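Local coordinates for DUF4974 domain-containing protein (Parabacteroides distasonis, PDB 4M0N) that is a putative anti-sigma factor of the FecR family, probably antagonising a sigma factor from the membrane, and is represented here by its FecR and FecR C-terminal regions, at residues V109-T113 with G114-V118; D199-S202 with L203-L207. The protein carries 1 engineered substitution. All blocks are in the same frame, centred on the assembly; numbering follows the deposited sequence.

Contact 1: residues V109-T113 with G114-V118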
# COMPACT_ATOMS: atom_id res chain seq x y z
N VAL A 109 3.68 -0.14 -6.82
CA VAL A 109 3.15 -1.36 -7.39
C VAL A 109 4.22 -2.44 -7.33
O VAL A 109 5.35 -2.21 -7.73
CB VAL A 109 2.73 -1.15 -8.86
CG1 VAL A 109 2.24 -2.43 -9.50
CG2 VAL A 109 1.68 -0.03 -8.95
N SER A 110 3.86 -3.58 -6.75
CA SER A 110 4.82 -4.65 -6.43
C SER A 110 4.25 -5.96 -6.92
O SER A 110 3.13 -6.32 -6.57
CB SER A 110 5.04 -4.73 -4.94
OG SER A 110 5.36 -3.47 -4.34
N VAL A 111 5.01 -6.69 -7.74
CA VAL A 111 4.50 -7.87 -8.41
C VAL A 111 4.88 -9.13 -7.64
O VAL A 111 6.04 -9.32 -7.30
CB VAL A 111 5.05 -8.01 -9.85
CG1 VAL A 111 4.47 -9.23 -10.53
CG2 VAL A 111 4.78 -6.74 -10.64
N ARG A 112 3.89 -9.94 -7.33
CA ARG A 112 4.12 -11.22 -6.68
C ARG A 112 4.27 -12.36 -7.69
O ARG A 112 5.21 -13.15 -7.62
CB ARG A 112 2.99 -11.53 -5.72
CG ARG A 112 3.19 -12.81 -4.93
CD ARG A 112 3.87 -12.51 -3.62
NE ARG A 112 3.94 -13.65 -2.72
CZ ARG A 112 4.87 -14.61 -2.78
NH1 ARG A 112 5.84 -14.59 -3.69
NH2 ARG A 112 4.83 -15.61 -1.90
N THR A 113 3.33 -12.44 -8.62
CA THR A 113 3.37 -13.45 -9.66
C THR A 113 2.94 -12.82 -10.98
O THR A 113 2.20 -11.86 -11.00
CB THR A 113 2.45 -14.66 -9.34
OG1 THR A 113 1.08 -14.27 -9.41
CG2 THR A 113 2.70 -15.15 -7.94
N GLY A 114 3.42 -13.36 -12.09
CA GLY A 114 2.99 -12.91 -13.41
C GLY A 114 3.70 -11.66 -13.88
O GLY A 114 4.75 -11.28 -13.33
N LYS A 115 3.08 -10.97 -14.84
CA LYS A 115 3.68 -9.83 -15.55
C LYS A 115 2.67 -8.70 -15.48
O LYS A 115 1.47 -8.92 -15.67
CB LYS A 115 4.00 -10.18 -17.00
CG LYS A 115 5.07 -11.25 -17.09
CD LYS A 115 5.51 -11.51 -18.51
CE LYS A 115 6.47 -12.68 -18.55
NZ LYS A 115 7.02 -12.87 -19.91
N VAL A 116 3.16 -7.51 -15.15
CA VAL A 116 2.31 -6.37 -14.92
C VAL A 116 2.83 -5.17 -15.71
O VAL A 116 4.03 -4.91 -15.74
CB VAL A 116 2.34 -6.04 -13.41
CG1 VAL A 116 1.60 -4.79 -13.12
CG2 VAL A 116 1.79 -7.23 -12.61
N GLU A 117 1.92 -4.43 -16.35
CA GLU A 117 2.30 -3.18 -17.03
C GLU A 117 1.76 -2.01 -16.21
O GLU A 117 0.61 -2.00 -15.84
CB GLU A 117 1.70 -3.11 -18.43
CG GLU A 117 2.07 -1.87 -19.22
CD GLU A 117 1.58 -1.88 -20.67
OE1 GLU A 117 1.93 -2.81 -21.41
OE2 GLU A 117 0.85 -0.95 -21.06
N VAL A 118 2.60 -1.01 -15.96
CA VAL A 118 2.20 0.16 -15.25
C VAL A 118 2.26 1.34 -16.20
O VAL A 118 3.34 1.73 -16.66
CB VAL A 118 3.11 0.41 -14.04
CG1 VAL A 118 2.64 1.65 -13.28
CG2 VAL A 118 3.10 -0.81 -13.11

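Contact 2: residues D199-S202 with L203-L207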
# COMPACT_ATOMS: atom_id res chain seq x y z
N ASP A 199 5.42 -9.03 12.87
CA ASP A 199 4.37 -10.00 12.59
C ASP A 199 3.29 -9.86 13.65
O ASP A 199 3.44 -10.37 14.75
CB ASP A 199 4.97 -11.42 12.59
CG ASP A 199 3.93 -12.54 12.54
OD1 ASP A 199 2.80 -12.34 12.06
OD2 ASP A 199 4.27 -13.67 12.99
N ASN A 200 2.22 -9.17 13.29
CA ASN A 200 1.04 -9.05 14.13
C ASN A 200 1.36 -8.47 15.50
O ASN A 200 0.83 -8.92 16.50
CB ASN A 200 0.38 -10.42 14.30
CG ASN A 200 -0.44 -10.79 13.09
OD1 ASN A 200 -1.54 -10.31 12.93
ND2 ASN A 200 0.14 -11.58 12.19
N LYS A 201 2.22 -7.45 15.52
CA LYS A 201 2.65 -6.87 16.78
C LYS A 201 1.67 -5.81 17.26
O LYS A 201 0.85 -5.29 16.47
CB LYS A 201 4.05 -6.27 16.64
CG LYS A 201 5.15 -7.30 16.37
CD LYS A 201 5.79 -7.81 17.64
CE LYS A 201 7.14 -8.46 17.39
NZ LYS A 201 8.11 -7.52 16.77
N SER A 202 1.73 -5.51 18.56
CA SER A 202 0.96 -4.42 19.11
C SER A 202 1.56 -3.13 18.57
O SER A 202 2.72 -3.10 18.21
CB SER A 202 1.00 -4.41 20.64
OG SER A 202 2.34 -4.27 21.07
N LEU A 203 0.76 -2.07 18.50
CA LEU A 203 1.29 -0.74 18.17
C LEU A 203 2.43 -0.35 19.12
O LEU A 203 3.48 0.15 18.70
CB LEU A 203 0.18 0.29 18.24
CG LEU A 203 0.54 1.75 17.91
CD1 LEU A 203 1.34 1.82 16.62
CD2 LEU A 203 -0.73 2.60 17.85
N GLU A 204 2.22 -0.62 20.41
CA GLU A 204 3.21 -0.30 21.44
C GLU A 204 4.56 -0.93 21.10
O GLU A 204 5.60 -0.27 21.11
CB GLU A 204 2.71 -0.76 22.82
CG GLU A 204 3.44 -0.15 24.01
CD GLU A 204 2.88 -0.64 25.35
OE1 GLU A 204 1.80 -1.27 25.36
OE2 GLU A 204 3.53 -0.40 26.39
N ALA A 205 4.52 -2.21 20.75
CA ALA A 205 5.72 -2.98 20.38
C ALA A 205 6.42 -2.45 19.15
O ALA A 205 7.66 -2.41 19.06
CB ALA A 205 5.33 -4.44 20.15
N VAL A 206 5.62 -2.06 18.16
CA VAL A 206 6.19 -1.51 16.95
C VAL A 206 6.86 -0.18 17.26
O VAL A 206 7.97 0.05 16.81
CB VAL A 206 5.16 -1.34 15.83
CG1 VAL A 206 5.84 -0.67 14.65
CG2 VAL A 206 4.57 -2.70 15.42
N LEU A 207 6.20 0.67 18.05
CA LEU A 207 6.80 1.94 18.44
C LEU A 207 8.07 1.76 19.29
O LEU A 207 9.04 2.47 19.09
CB LEU A 207 5.78 2.84 19.14
CG LEU A 207 4.60 3.25 18.24
CD1 LEU A 207 3.56 3.96 19.09
CD2 LEU A 207 5.08 4.13 17.10

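Contact 1: residues V109-T113 with G114-V118
Val109, Val111, Val116 and Val118 line the inside of a corner in the FecR domain, where the chain leaves one beta-sheet and enters the facing one. The strand segments 109-111 and 116-118 run nearly antiparallel, at 164°, but their axes stay 9.0 Å apart and no hydrogen bond joins them; across the segments the strands meet through valine side chains. Nearest the turn, the side chains of Val111 and Val116 pass alongside one another, pointing opposite ways, with CG2 of Val111 3.6 Å from CG2 of Val116. In Val111 the other methyl is set opposite the backbone N (chi1 -178°), and this CG1 rests 3.5 Å from the carbonyl O of Gly114. One step deeper, Val109 and Val118 meet tip to tip, with CG1 of Val109 4.0 Å from CG2 of Val118. Replacing Val111 with an alanine would probably open a gap beside Val116 and leave the Gly114 carbonyl without its methyl cover. Gly114 makes the turn at a phi of 82°, and a side chain on it would run into the carbonyl O of Thr113. Arg112 and Thr113 form a classic beta bulge opposite Ser95, whose OG is hydrogen-bonded to Thr113 OG1. Strand 106-111 pairs with strands 94-100 and 131-136 of the antiparallel sheet, whereas strand 116-120 lies between strands 88-91 and 123-127 of the mixed one. Val89 of strand 88-91 touches both Val109 and Val116, and Leu127 of strand 123-127 packs on Val111 and Val118.

Contact 2: residues D199-S202 with L203-L207
Ser202 is the N-cap of helix 203-214 in the FecR C-terminal region, and it, Ala205 and Lys201 bury the most surface where the loop meets the helix. Its hydroxyl sits between the backbone N and the carbonyl carbon (chi1 60°), a placement that turns OG back over the first turn. There OG accepts a hydrogen bond from the backbone N of Ala205 at 3.0 Å, with an N-H...O angle of 154°, occupying an amide that has no preceding helical turn to supply its carbonyl. The same residue also starts the main-chain pattern: Ser202 O receives Val206 N at 3.1 Å, the donor tilted 20° from the carbonyl plane. Ala205 directs its methyl at the incoming chain, and CB comes within 3.1 Å of Ser202 OG, a close approach that goes with the capping bond to the same residue's N. Lys201 adds an apolar touch through CB, 4.2 Å from CB of Ala205; the rest of its chain is bent at chi2 and chi4. On the inner side, Val206 and Leu203 pack on Tyr178 of helix 167-178, whose OH is hydrogen-bonded to Lys201 O, tying the loop to that helix. Before the cap, Asn200 ND2 gives a 2.8 Å hydrogen bond to Asp199 OD1. CB of Lys201 lies 3.8 Å from CG2 of Val206, the methyl that also rests against Ser202 O.

In the fold
The two contacts lie on opposite sides of the chain's centre, their own centres 29 Å apart, and share no secondary-structure element. Contact 1 belongs to the FecR domain and joins two beta-sheets at a corner; contact 2, in the FecR C-terminal region, joins a loop to the helix it leads into. Their chemistry follows from their places. Within contact 1, four buried valines meet by methyl packing, and the more exposed turn closes one end. Contact 2 is a surface contact in which polar atoms do most of the work, a serine hydroxyl and carbonyl meeting amides of the first helical turn, and of its touching residues just Val206 is buried.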